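Local coordinates for protein arginine kinase (Cydia pomonella granulosis virus, PDB 6VVG) that probably phosphorylates serine or threonine residues of proteins using ATP, working as a side-to-side dimer centred on its regulatory alpha C helix, at residues A203-I206 / E210-F213; V138-K143 / P182-H187; D131-N136 / S193-A198; Y161-I166 / F172-T177. All coordinates share one frame; numbering follows the deposited sequence. Where two conformers were deposited one is given.

Contact 1: residues A203-I206 / E210-F213; sequences AYEI and EYPF
Tyr204 lays one face of its ring on Pro212, packing that joins the C-terminal part of helix 192-208, the alpha F helix of the protein kinase C-lobe, to the loop that follows it. The evidence for a CH-pi contact is direct: Pro212 CA stands 3.8 Å from the centroid of the Tyr204 ring, 23° off the ring normal. Pro212 CB runs on to 3.8 Å from Tyr204 CG, the two side chains passing antiparallel. Tyr204 holds CG anti to its own nitrogen (chi1 -166°), which lays the ring along the loop, and its OH is bound further on by Pro240 O. At the ring edge, near its plane, Glu210 O lies 3.3 Å from Tyr204 CD1. The same carbonyl oxygen receives a CA-H...O contact from Glu205 CA at 3.4 Å. Farther along, Glu205 and Tyr211 extend alongside each other, while the Tyr211 hydroxyl is hydrogen-bonded to Val178 O. Their meeting is edge-on for the ring, with carboxylate and ring planes 70° apart and Glu205 OE2 3.5 Å from Tyr211 CD1.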
loop_
_atom_site.group_PDB
_atom_site.type_symbol
_atom_site.label_atom_id
_atom_site.label_comp_id
_atom_site.label_asym_id
_atom_site.label_seq_id
_atom_site.Cartn_x
_atom_site.Cartn_y
_atom_site.Cartn_z
ATOM N N ALA A 203 -11.893 -22.681 -7.593
ATOM C CA ALA A 203 -13.157 -23.381 -7.389
ATOM C C ALA A 203 -13.275 -24.568 -8.335
ATOM O O ALA A 203 -13.671 -25.668 -7.930
ATOM C CB ALA A 203 -14.326 -22.411 -7.580
ATOM N N TYR A 204 -12.927 -24.366 -9.606
ATOM C CA TYR A 204 -12.949 -25.478 -10.547
ATOM C C TYR A 204 -12.008 -26.590 -10.100
ATOM O O TYR A 204 -12.332 -27.777 -10.220
ATOM C CB TYR A 204 -12.572 -25.000 -11.949
ATOM C CG TYR A 204 -12.909 -26.012 -13.022
ATOM C CD1 TYR A 204 -12.109 -27.134 -13.230
ATOM C CD2 TYR A 204 -14.036 -25.859 -13.813
ATOM C CE1 TYR A 204 -12.427 -28.069 -14.200
ATOM C CE2 TYR A 204 -14.355 -26.783 -14.790
ATOM C CZ TYR A 204 -13.550 -27.883 -14.978
ATOM O OH TYR A 204 -13.871 -28.801 -15.951
ATOM N N GLU A 205 -10.842 -26.221 -9.572
ATOM C CA GLU A 205 -9.834 -27.217 -9.231
ATOM C C GLU A 205 -10.259 -28.045 -8.025
ATOM O O GLU A 205 -10.139 -29.274 -8.036
ATOM C CB GLU A 205 -8.493 -26.532 -8.980
ATOM C CG GLU A 205 -7.845 -26.024 -10.260
ATOM C CD GLU A 205 -6.529 -25.317 -10.024
ATOM O OE1 GLU A 205 -6.490 -24.405 -9.171
ATOM O OE2 GLU A 205 -5.539 -25.672 -10.697
ATOM N N ILE A 206 -10.762 -27.399 -6.970
ATOM C CA ILE A 206 -11.146 -28.186 -5.802
ATOM C C ILE A 206 -12.401 -29.001 -6.087
ATOM O O ILE A 206 -12.560 -30.110 -5.562
ATOM C CB ILE A 206 -11.328 -27.311 -4.549
ATOM C CG1 ILE A 206 -12.358 -26.207 -4.775
ATOM C CG2 ILE A 206 -9.992 -26.731 -4.114
ATOM C CD1 ILE A 206 -12.671 -25.424 -3.504
ATOM N N GLU A 210 -9.229 -31.109 -11.198
ATOM C CA GLU A 210 -8.520 -30.881 -12.449
ATOM C C GLU A 210 -8.474 -29.385 -12.747
ATOM O O GLU A 210 -9.310 -28.610 -12.280
ATOM C CB GLU A 210 -9.186 -31.622 -13.618
ATOM C CG GLU A 210 -9.205 -33.136 -13.481
ATOM C CD GLU A 210 -7.869 -33.772 -13.822
ATOM O OE1 GLU A 210 -6.915 -33.029 -14.141
ATOM O OE2 GLU A 210 -7.771 -35.015 -13.770
ATOM N N TYR A 211 -7.475 -28.987 -13.542
ATOM C CA TYR A 211 -7.328 -27.612 -14.002
ATOM C C TYR A 211 -8.328 -27.336 -15.125
ATOM O O TYR A 211 -8.508 -28.172 -16.015
ATOM C CB TYR A 211 -5.892 -27.372 -14.483
ATOM C CG TYR A 211 -5.623 -25.989 -15.017
ATOM C CD1 TYR A 211 -5.377 -24.922 -14.162
ATOM C CD2 TYR A 211 -5.611 -25.751 -16.380
ATOM C CE1 TYR A 211 -5.139 -23.651 -14.658
ATOM C CE2 TYR A 211 -5.371 -24.492 -16.884
ATOM C CZ TYR A 211 -5.140 -23.445 -16.022
ATOM O OH TYR A 211 -4.905 -22.188 -16.531
ATOM N N PRO A 212 -9.004 -26.184 -15.098
ATOM C CA PRO A 212 -10.118 -25.990 -16.044
ATOM C C PRO A 212 -9.727 -26.103 -17.509
ATOM O O PRO A 212 -10.463 -26.721 -18.288
ATOM C CB PRO A 212 -10.634 -24.580 -15.702
ATOM C CG PRO A 212 -9.512 -23.923 -14.883
ATOM C CD PRO A 212 -8.891 -25.072 -14.132
ATOM N N PHE A 213 -8.603 -25.523 -17.917
ATOM C CA PHE A 213 -8.303 -25.324 -19.328
ATOM C C PHE A 213 -7.286 -26.344 -19.832
ATOM O O PHE A 213 -6.672 -27.091 -19.069
ATOM C CB PHE A 213 -7.813 -23.890 -19.550
ATOM C CG PHE A 213 -8.741 -22.850 -18.982
ATOM C CD1 PHE A 213 -10.004 -22.666 -19.520
ATOM C CD2 PHE A 213 -8.360 -22.068 -17.903
ATOM C CE1 PHE A 213 -10.866 -21.721 -19.000
ATOM C CE2 PHE A 213 -9.221 -21.119 -17.379
ATOM C CZ PHE A 213 -10.474 -20.947 -17.930
#

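Contact 2: residues V138-K143 / P182-H187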
loop_
_atom_site.group_PDB
_atom_site.type_symbol
_atom_site.label_atom_id
_atom_site.label_comp_id
_atom_site.label_asym_id
_atom_site.label_seq_id
_atom_site.Cartn_x
_atom_site.Cartn_y
_atom_site.Cartn_z
ATOM N N VAL A 138 -5.730 -5.644 -4.090
ATOM C CA VAL A 138 -6.014 -6.982 -4.596
ATOM C C VAL A 138 -4.874 -7.904 -4.187
ATOM O O VAL A 138 -3.715 -7.488 -4.086
ATOM C CB VAL A 138 -6.213 -7.005 -6.127
ATOM C CG1 VAL A 138 -7.542 -6.352 -6.493
ATOM C CG2 VAL A 138 -5.053 -6.324 -6.827
ATOM N N HIS A 139 -5.212 -9.171 -3.942
ATOM C CA HIS A 139 -4.197 -10.145 -3.550
ATOM C C HIS A 139 -3.261 -10.450 -4.715
ATOM O O HIS A 139 -2.033 -10.421 -4.566
ATOM C CB HIS A 139 -4.873 -11.417 -3.040
ATOM C CG HIS A 139 -3.916 -12.450 -2.536
ATOM N ND1 HIS A 139 -3.151 -13.227 -3.377
ATOM C CD2 HIS A 139 -3.600 -12.834 -1.277
ATOM C CE1 HIS A 139 -2.404 -14.046 -2.661
ATOM N NE2 HIS A 139 -2.656 -13.827 -1.383
ATOM N N ASN A 140 -3.824 -10.749 -5.882
ATOM C CA ASN A 140 -3.122 -10.836 -7.156
ATOM C C ASN A 140 -2.253 -12.080 -7.306
ATOM O O ASN A 140 -1.541 -12.186 -8.308
ATOM C CB ASN A 140 -2.245 -9.595 -7.399
ATOM C CG ASN A 140 -1.656 -9.544 -8.801
ATOM O OD1 ASN A 140 -2.337 -9.809 -9.794
ATOM N ND2 ASN A 140 -0.378 -9.194 -8.886
ATOM N N ASP A 141 -2.247 -13.008 -6.351
ATOM C CA ASP A 141 -1.647 -14.316 -6.615
ATOM C C ASP A 141 -2.481 -15.432 -5.957
ATOM O O ASP A 141 -1.943 -16.318 -5.288
ATOM C CB ASP A 141 -0.188 -14.365 -6.135
ATOM C CG ASP A 141 0.594 -15.435 -6.860
ATOM O OD1 ASP A 141 0.211 -15.825 -7.982
ATOM O OD2 ASP A 141 1.593 -15.905 -6.335
ATOM N N VAL A 142 -3.805 -15.299 -5.961
ATOM C CA VAL A 142 -4.680 -16.342 -5.431
ATOM C C VAL A 142 -4.465 -17.631 -6.217
ATOM O O VAL A 142 -4.594 -17.648 -7.447
ATOM C CB VAL A 142 -6.144 -15.897 -5.511
ATOM C CG1 VAL A 142 -7.069 -16.993 -5.031
ATOM C CG2 VAL A 142 -6.344 -14.600 -4.736
ATOM N N LYS A 143 -4.143 -18.710 -5.511
ATOM C CA LYS A 143 -3.998 -20.028 -6.114
ATOM C C LYS A 143 -3.994 -21.058 -4.995
ATOM O O LYS A 143 -3.888 -20.721 -3.812
ATOM C CB LYS A 143 -2.727 -20.127 -6.959
ATOM C CG LYS A 143 -1.462 -19.642 -6.267
ATOM C CD LYS A 143 -0.235 -19.914 -7.137
ATOM C CE LYS A 143 0.981 -19.142 -6.645
ATOM N NZ LYS A 143 2.249 -19.669 -7.227
ATOM N N PRO A 182 -8.369 -12.954 -18.418
ATOM C CA PRO A 182 -8.228 -12.297 -19.732
ATOM C C PRO A 182 -7.753 -10.859 -19.607
ATOM O O PRO A 182 -6.936 -10.394 -20.411
ATOM C CB PRO A 182 -9.643 -12.381 -20.327
ATOM C CG PRO A 182 -10.271 -13.576 -19.645
ATOM C CD PRO A 182 -9.699 -13.570 -18.235
ATOM N N GLU A 183 -8.241 -10.148 -18.590
ATOM C CA GLU A 183 -7.902 -8.739 -18.427
ATOM C C GLU A 183 -6.445 -8.560 -18.021
ATOM O O GLU A 183 -5.776 -7.631 -18.490
ATOM C CB GLU A 183 -8.833 -8.107 -17.392
ATOM C CG GLU A 183 -10.292 -7.989 -17.837
ATOM C CD GLU A 183 -10.988 -9.334 -17.965
ATOM O OE1 GLU A 183 -10.710 -10.233 -17.143
ATOM O OE2 GLU A 183 -11.809 -9.495 -18.894
ATOM N N LYS A 184 -5.933 -9.427 -17.144
ATOM C CA LYS A 184 -4.526 -9.322 -16.770
ATOM C C LYS A 184 -3.625 -9.662 -17.949
ATOM O O LYS A 184 -2.571 -9.038 -18.132
ATOM C CB LYS A 184 -4.208 -10.230 -15.581
ATOM C CG LYS A 184 -2.780 -10.053 -15.059
ATOM C CD LYS A 184 -2.560 -10.730 -13.711
ATOM C CE LYS A 184 -1.098 -10.625 -13.282
ATOM N NZ LYS A 184 -0.900 -10.935 -11.839
ATOM N N ILE A 185 -4.018 -10.652 -18.756
ATOM C CA ILE A 185 -3.265 -10.960 -19.968
ATOM C C ILE A 185 -3.166 -9.724 -20.851
ATOM O O ILE A 185 -2.124 -9.462 -21.463
ATOM C CB ILE A 185 -3.913 -12.138 -20.721
ATOM C CG1 ILE A 185 -3.774 -13.430 -19.911
ATOM C CG2 ILE A 185 -3.282 -12.298 -22.097
ATOM C CD1 ILE A 185 -4.732 -14.530 -20.331
ATOM N N ARG A 186 -4.241 -8.938 -20.918
ATOM C CA ARG A 186 -4.308 -7.756 -21.766
ATOM C C ARG A 186 -3.792 -6.501 -21.065
ATOM O O ARG A 186 -4.055 -5.386 -21.531
ATOM C CB ARG A 186 -5.746 -7.542 -22.249
ATOM C CG ARG A 186 -6.290 -8.697 -23.089
ATOM C CD ARG A 186 -7.587 -8.343 -23.807
ATOM N NE ARG A 186 -8.639 -7.912 -22.890
ATOM C CZ ARG A 186 -9.628 -8.691 -22.463
ATOM N NH1 ARG A 186 -9.709 -9.951 -22.868
ATOM N NH2 ARG A 186 -10.539 -8.210 -21.630
ATOM N N HIS A 187 -3.060 -6.663 -19.964
ATOM C CA HIS A 187 -2.422 -5.549 -19.261
ATOM C C HIS A 187 -3.427 -4.468 -18.863
ATOM O O HIS A 187 -3.136 -3.272 -18.937
ATOM C CB HIS A 187 -1.293 -4.937 -20.097
ATOM C CG HIS A 187 -0.103 -5.830 -20.266
ATOM N ND1 HIS A 187 0.795 -6.080 -19.250
ATOM C CD2 HIS A 187 0.339 -6.529 -21.338
ATOM C CE1 HIS A 187 1.735 -6.898 -19.687
ATOM N NE2 HIS A 187 1.481 -7.187 -20.950
HETATM O O HOH W 1 -1.510 -13.406 -10.774
#
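Lys184 NZ is the polar atom on which the contact converges. It donates to Asn140 OD1 at 2.7 Å, gives a second hydrogen bond to a water, and makes a salt bridge with Asp174. Toward the amide the nitrogen comes in at a C=O...N angle of 114° and is tilted 28° from the carbonyl plane, so it approaches OD1 from beside the C=O direction. The lysine side chain is extended from CB to NZ and crosses that of Asn140 at about a right angle; only its tip makes polar contact. The water lies 2.8 Å from Lys184 NZ and donates to Asn140 O, also at 2.8 Å, so that one ammonium is tied to the side chain of Asn140 directly and to its backbone through the water. The amide is fixed from its other end as well, because Asn140 ND2 donates to Leu163 O and Asp174 OD1; both touching residues are buried. Beside them, Asp141 N donates to His139 ND1 at 3.1 Å, near the ring plane. His139-Asn140-Asp141 stands at the HRD position of the kinase catalytic loop, and Lys184 follows directly on Pro182-Glu183 of the APE-like motif: the contact thus ties the catalytic loop to the end of the activation segment.

Contact 3: residues D131-N136 / S193-A198; sequences DLHKNN and SFDWWA
Two kinds of interaction, one polar and one aromatic, hold His133 against Asp195 and Trp196, and both use the rim of the imidazole. In the polar one, His133 NE2 donates to Asp195 OD2 at 2.8 Å, with an N-H...O angle of 177°. The oxygen lies in the ring plane and uses its anti lone pair, the one turned from OD1, and ring and carboxylate are nearly coplanar at 17°. Beyond the two segments, Asp195 also accepts backbone N-H groups: His139 N on OD2 and Asn140 N on OD1. The buried carboxylate is therefore gripped by three donors, which would probably stabilise its negative charge.

The aromatic part is an offset edge-to-face pair, the planes nearly perpendicular and the centroid of the His133 ring 5.0 Å from that of the Trp196 six-membered ring. His133 ND1 comes within 3.4 Å of Trp196 CZ2, while CE1 lies over the indole face, toward its rim. With CG anti to the carbonyl carbon (chi1 -65°) the Trp196 indole extends toward helix 115-133.

After the helical residues a type I turn spans His133 to Asn136, and Leu132 O accepts from Asn135 N and from the side-chain Asn135 ND2. Asp195 opens the DxW sequence of the alpha F helix, whose aspartate typically holds the HRD backbone in protein kinases; here the alpha E histidine joins it.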
loop_
_atom_site.group_PDB
_atom_site.type_symbol
_atom_site.label_atom_id
_atom_site.label_comp_id
_atom_site.label_asym_id
_atom_site.label_seq_id
_atom_site.Cartn_x
_atom_site.Cartn_y
_atom_site.Cartn_z
ATOM N N ASP A 131 -13.257 -8.551 1.905
ATOM C CA ASP A 131 -12.797 -7.722 3.005
ATOM C C ASP A 131 -11.491 -7.006 2.649
ATOM O O ASP A 131 -11.335 -5.817 2.909
ATOM C CB ASP A 131 -12.620 -8.564 4.268
ATOM C CG ASP A 131 -12.603 -7.729 5.534
ATOM O OD1 ASP A 131 -13.045 -6.561 5.486
ATOM O OD2 ASP A 131 -12.142 -8.235 6.580
ATOM N N LEU A 132 -10.554 -7.742 2.044
ATOM C CA LEU A 132 -9.324 -7.106 1.576
ATOM C C LEU A 132 -9.626 -6.023 0.551
ATOM O O LEU A 132 -9.057 -4.927 0.610
ATOM C CB LEU A 132 -8.396 -8.158 0.976
ATOM C CG LEU A 132 -7.171 -7.676 0.202
ATOM C CD1 LEU A 132 -6.334 -6.765 1.076
ATOM C CD2 LEU A 132 -6.346 -8.862 -0.290
ATOM N N HIS A 133 -10.531 -6.307 -0.386
ATOM C CA HIS A 133 -10.812 -5.384 -1.477
ATOM C C HIS A 133 -11.396 -4.064 -0.995
ATOM O O HIS A 133 -11.242 -3.052 -1.685
ATOM C CB HIS A 133 -11.759 -6.060 -2.470
ATOM C CG HIS A 133 -11.133 -7.205 -3.208
ATOM N ND1 HIS A 133 -11.874 -8.168 -3.860
ATOM C CD2 HIS A 133 -9.834 -7.535 -3.403
ATOM C CE1 HIS A 133 -11.058 -9.040 -4.427
ATOM N NE2 HIS A 133 -9.815 -8.679 -4.163
ATOM N N LYS A 134 -12.055 -4.043 0.166
ATOM C CA LYS A 134 -12.566 -2.780 0.687
ATOM C C LYS A 134 -11.459 -1.746 0.863
ATOM O O LYS A 134 -11.746 -0.543 0.916
ATOM C CB LYS A 134 -13.277 -3.006 2.022
ATOM C CG LYS A 134 -14.618 -3.736 1.940
ATOM C CD LYS A 134 -15.201 -3.932 3.345
ATOM C CE LYS A 134 -16.415 -4.851 3.343
ATOM N NZ LYS A 134 -16.320 -5.902 4.404
ATOM N N ASN A 135 -10.207 -2.185 0.963
ATOM C CA ASN A 135 -9.059 -1.294 1.071
ATOM C C ASN A 135 -8.511 -0.875 -0.287
ATOM O O ASN A 135 -7.495 -0.172 -0.338
ATOM C CB ASN A 135 -7.948 -1.972 1.880
ATOM C CG ASN A 135 -8.418 -2.425 3.252
ATOM O OD1 ASN A 135 -8.623 -1.611 4.151
ATOM N ND2 ASN A 135 -8.593 -3.732 3.417
ATOM N N ASN A 136 -9.165 -1.278 -1.380
ATOM C CA ASN A 136 -8.676 -1.037 -2.738
ATOM C C ASN A 136 -7.307 -1.682 -2.948
ATOM O O ASN A 136 -6.411 -1.116 -3.576
ATOM C CB ASN A 136 -8.647 0.458 -3.060
ATOM C CG ASN A 136 -9.997 0.967 -3.552
ATOM O OD1 ASN A 136 -10.969 0.212 -3.611
ATOM N ND2 ASN A 136 -10.063 2.244 -3.907
ATOM N N SER A 193 -11.420 -8.021 -10.303
ATOM C CA SER A 193 -11.746 -9.128 -11.195
ATOM C C SER A 193 -10.555 -10.056 -11.397
ATOM O O SER A 193 -10.740 -11.248 -11.669
ATOM C CB SER A 193 -12.242 -8.594 -12.541
ATOM O OG SER A 193 -11.193 -8.010 -13.294
ATOM N N PHE A 194 -9.332 -9.532 -11.278
ATOM C CA PHE A 194 -8.152 -10.391 -11.313
ATOM C C PHE A 194 -8.271 -11.497 -10.271
ATOM O O PHE A 194 -8.075 -12.682 -10.567
ATOM C CB PHE A 194 -6.882 -9.578 -11.040
ATOM C CG PHE A 194 -6.425 -8.726 -12.187
ATOM C CD1 PHE A 194 -7.306 -8.301 -13.162
ATOM C CD2 PHE A 194 -5.098 -8.336 -12.273
ATOM C CE1 PHE A 194 -6.872 -7.512 -14.206
ATOM C CE2 PHE A 194 -4.657 -7.546 -13.313
ATOM C CZ PHE A 194 -5.545 -7.133 -14.282
ATOM N N ASP A 195 -8.575 -11.107 -9.030
ATOM C CA ASP A 195 -8.710 -12.075 -7.947
ATOM C C ASP A 195 -9.891 -13.004 -8.187
ATOM O O ASP A 195 -9.797 -14.213 -7.949
ATOM C CB ASP A 195 -8.873 -11.344 -6.612
ATOM C CG ASP A 195 -7.556 -10.834 -6.054
ATOM O OD1 ASP A 195 -6.492 -11.220 -6.575
ATOM O OD2 ASP A 195 -7.587 -10.046 -5.085
ATOM N N TRP A 196 -11.017 -12.459 -8.653
ATOM C CA TRP A 196 -12.210 -13.281 -8.821
ATOM C C TRP A 196 -11.990 -14.365 -9.867
ATOM O O TRP A 196 -12.467 -15.493 -9.706
ATOM C CB TRP A 196 -13.405 -12.399 -9.185
ATOM C CG TRP A 196 -13.770 -11.447 -8.079
ATOM C CD1 TRP A 196 -14.132 -10.138 -8.208
ATOM C CD2 TRP A 196 -13.791 -11.732 -6.673
ATOM N NE1 TRP A 196 -14.386 -9.595 -6.971
ATOM C CE2 TRP A 196 -14.181 -10.552 -6.012
ATOM C CE3 TRP A 196 -13.523 -12.873 -5.908
ATOM C CZ2 TRP A 196 -14.309 -10.481 -4.627
ATOM C CZ3 TRP A 196 -13.648 -12.798 -4.535
ATOM C CH2 TRP A 196 -14.040 -11.611 -3.908
ATOM N N TRP A 197 -11.270 -14.046 -10.945
ATOM C CA TRP A 197 -10.949 -15.067 -11.940
ATOM C C TRP A 197 -10.126 -16.188 -11.318
ATOM O O TRP A 197 -10.411 -17.373 -11.523
ATOM C CB TRP A 197 -10.197 -14.440 -13.116
ATOM C CG TRP A 197 -9.798 -15.422 -14.173
ATOM C CD1 TRP A 197 -8.665 -16.184 -14.200
ATOM C CD2 TRP A 197 -10.525 -15.742 -15.365
ATOM N NE1 TRP A 197 -8.645 -16.961 -15.332
ATOM C CE2 TRP A 197 -9.776 -16.709 -16.065
ATOM C CE3 TRP A 197 -11.737 -15.307 -15.906
ATOM C CZ2 TRP A 197 -10.197 -17.244 -17.278
ATOM C CZ3 TRP A 197 -12.155 -15.840 -17.112
ATOM C CH2 TRP A 197 -11.386 -16.798 -17.785
ATOM N N ALA A 198 -9.098 -15.828 -10.548
ATOM C CA ALA A 198 -8.295 -16.840 -9.868
ATOM C C ALA A 198 -9.149 -17.659 -8.908
ATOM O O ALA A 198 -8.966 -18.876 -8.789
ATOM C CB ALA A 198 -7.134 -16.177 -9.126
#

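Contact 4: residues Y161-I166 / F172-T177; sequences YGLSRI and FYDGTT
Leu163 and Gly175 mark the closest backbone approach, CA to CA 6.9 Å, where the activation segment folds back on the residues just after its DFG-like Asp160-Tyr161-Gly162 motif. The main tie is a salt bridge in which Arg165 grips one carboxylate oxygen side-on: NE donates to Asp174 OD2 at 3.0 Å and NH2 to the same atom at 2.9 Å. That oxygen lies in the guanidinium plane, whereas the carboxylate is turned 26° from it. The Arg165 chain bends at chi2 (-73°), bringing its head round toward Asp174, whose OD1 is held separately, with Tyr190 OH among its donors. Phe172 closes one face of the guanidinium, its CZ 3.3 Å from Arg165 NH2 and the two planes 46° apart; the carbonyl carbon of Leu163 lies over the opposite face. Next to the salt bridge, Leu163 CD2 passes 3.9 Å from Asp174 OD2. Its other branch is packed tightly, with Leu163 CD1 only 3.3 Å from Gly175 CA.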
loop_
_atom_site.group_PDB
_atom_site.type_symbol
_atom_site.label_atom_id
_atom_site.label_comp_id
_atom_site.label_asym_id
_atom_site.label_seq_id
_atom_site.Cartn_x
_atom_site.Cartn_y
_atom_site.Cartn_z
ATOM N N TYR A 161 1.033 -12.456 0.652
ATOM C CA TYR A 161 0.641 -11.155 0.121
ATOM C C TYR A 161 1.779 -10.442 -0.617
ATOM O O TYR A 161 1.709 -9.223 -0.816
ATOM C CB TYR A 161 0.106 -10.292 1.265
ATOM C CG TYR A 161 -0.665 -11.103 2.297
ATOM C CD1 TYR A 161 -1.576 -12.078 1.906
ATOM C CD2 TYR A 161 -0.470 -10.905 3.659
ATOM C CE1 TYR A 161 -2.270 -12.827 2.836
ATOM C CE2 TYR A 161 -1.165 -11.643 4.596
ATOM C CZ TYR A 161 -2.064 -12.606 4.178
ATOM O OH TYR A 161 -2.755 -13.350 5.103
ATOM N N GLY A 162 2.794 -11.181 -1.070
ATOM C CA GLY A 162 3.961 -10.568 -1.683
ATOM C C GLY A 162 3.734 -10.013 -3.076
ATOM O O GLY A 162 4.552 -9.218 -3.552
ATOM N N LEU A 163 2.653 -10.413 -3.744
ATOM C CA LEU A 163 2.316 -9.881 -5.058
ATOM C C LEU A 163 1.098 -8.967 -5.015
ATOM O O LEU A 163 0.547 -8.632 -6.071
ATOM C CB LEU A 163 2.078 -11.023 -6.047
ATOM C CG LEU A 163 3.310 -11.829 -6.458
ATOM C CD1 LEU A 163 2.958 -12.825 -7.557
ATOM C CD2 LEU A 163 4.444 -10.925 -6.916
ATOM N N SER A 164 0.672 -8.550 -3.823
ATOM C CA SER A 164 -0.502 -7.699 -3.681
ATOM C C SER A 164 -0.275 -6.346 -4.347
ATOM O O SER A 164 0.847 -5.831 -4.397
ATOM C CB SER A 164 -0.832 -7.499 -2.201
ATOM O OG SER A 164 -1.280 -8.705 -1.604
ATOM N N ARG A 165 -1.362 -5.761 -4.850
ATOM C CA ARG A 165 -1.272 -4.519 -5.600
ATOM C C ARG A 165 -2.424 -3.583 -5.261
ATOM O O ARG A 165 -3.491 -4.002 -4.800
ATOM C CB ARG A 165 -1.286 -4.770 -7.119
ATOM C CG ARG A 165 -0.260 -5.758 -7.625
ATOM C CD ARG A 165 1.138 -5.164 -7.590
ATOM N NE ARG A 165 2.130 -6.177 -7.931
ATOM C CZ ARG A 165 3.379 -6.194 -7.478
ATOM N NH1 ARG A 165 3.809 -5.233 -6.671
ATOM N NH2 ARG A 165 4.201 -7.170 -7.843
ATOM N N ILE A 166 -2.197 -2.298 -5.530
ATOM C CA ILE A 166 -3.216 -1.272 -5.344
ATOM C C ILE A 166 -4.125 -1.240 -6.567
ATOM O O ILE A 166 -3.651 -1.243 -7.708
ATOM C CB ILE A 166 -2.573 0.105 -5.108
ATOM C CG1 ILE A 166 -1.828 0.142 -3.773
ATOM C CG2 ILE A 166 -3.631 1.195 -5.150
ATOM C CD1 ILE A 166 -1.079 1.445 -3.516
ATOM N N PHE A 172 1.540 -5.735 -14.624
ATOM C CA PHE A 172 2.582 -6.443 -15.349
ATOM C C PHE A 172 2.413 -7.928 -15.052
ATOM O O PHE A 172 1.605 -8.327 -14.208
ATOM C CB PHE A 172 3.987 -5.942 -14.973
ATOM C CG PHE A 172 4.239 -5.875 -13.496
ATOM C CD1 PHE A 172 3.599 -4.934 -12.705
ATOM C CD2 PHE A 172 5.134 -6.746 -12.899
ATOM C CE1 PHE A 172 3.834 -4.878 -11.343
ATOM C CE2 PHE A 172 5.377 -6.692 -11.540
ATOM C CZ PHE A 172 4.724 -5.759 -10.762
ATOM N N TYR A 173 3.188 -8.753 -15.752
ATOM C CA TYR A 173 3.003 -10.202 -15.708
ATOM C C TYR A 173 3.699 -10.820 -14.489
ATOM O O TYR A 173 4.612 -11.637 -14.600
ATOM C CB TYR A 173 3.518 -10.821 -17.001
ATOM C CG TYR A 173 2.672 -10.570 -18.227
ATOM C CD1 TYR A 173 1.318 -10.277 -18.122
ATOM C CD2 TYR A 173 3.230 -10.638 -19.498
ATOM C CE1 TYR A 173 0.543 -10.056 -19.249
ATOM C CE2 TYR A 173 2.463 -10.423 -20.632
ATOM C CZ TYR A 173 1.120 -10.137 -20.500
ATOM O OH TYR A 173 0.351 -9.918 -21.621
ATOM N N ASP A 174 3.247 -10.412 -13.308
ATOM C CA ASP A 174 3.683 -11.047 -12.073
ATOM C C ASP A 174 2.700 -12.148 -11.680
ATOM O O ASP A 174 1.543 -12.160 -12.103
ATOM C CB ASP A 174 3.825 -10.015 -10.950
ATOM C CG ASP A 174 2.509 -9.350 -10.582
ATOM O OD1 ASP A 174 1.538 -9.436 -11.365
ATOM O OD2 ASP A 174 2.453 -8.728 -9.500
ATOM N N GLY A 175 3.183 -13.096 -10.889
ATOM C CA GLY A 175 2.348 -14.204 -10.468
ATOM C C GLY A 175 2.428 -15.385 -11.415
ATOM O O GLY A 175 3.378 -15.549 -12.188
ATOM N N THR A 176 1.395 -16.220 -11.359
ATOM C CA THR A 176 1.372 -17.483 -12.089
ATOM C C THR A 176 0.489 -17.362 -13.324
ATOM O O THR A 176 -0.717 -17.111 -13.218
ATOM C CB THR A 176 0.883 -18.618 -11.191
ATOM O OG1 THR A 176 1.595 -18.585 -9.948
ATOM C CG2 THR A 176 1.097 -19.970 -11.859
ATOM N N THR A 177 1.092 -17.601 -14.491
ATOM C CA THR A 177 0.427 -17.346 -15.762
ATOM C C THR A 177 -0.905 -18.074 -15.866
ATOM O O THR A 177 -1.884 -17.518 -16.374
ATOM C CB THR A 177 1.354 -17.762 -16.907
ATOM O OG1 THR A 177 2.614 -17.090 -16.771
ATOM C CG2 THR A 177 0.741 -17.441 -18.259
#

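In the fold
Contacts 1, 2 and 3 are buried, whereas contact 4 lies at the surface, yet the charged chemistry does not follow that division. Contacts 2 and 4, with centres 7 Å apart, share Asp174: a lysine reaches it from the buried side, an arginine at the surface. Contact 3 joins them through Asp195, pairing its buried carboxylate with a histidine, and the pair of strands 137-138 and 165-166 links contacts 2 and 4 again. Contact 1 uses the same helix 192-208 as contact 3 but its far end, about 20 Å away between centres; there aromatic and proline packing replaces hydrogen bonds, and Phe213 touches Trp197.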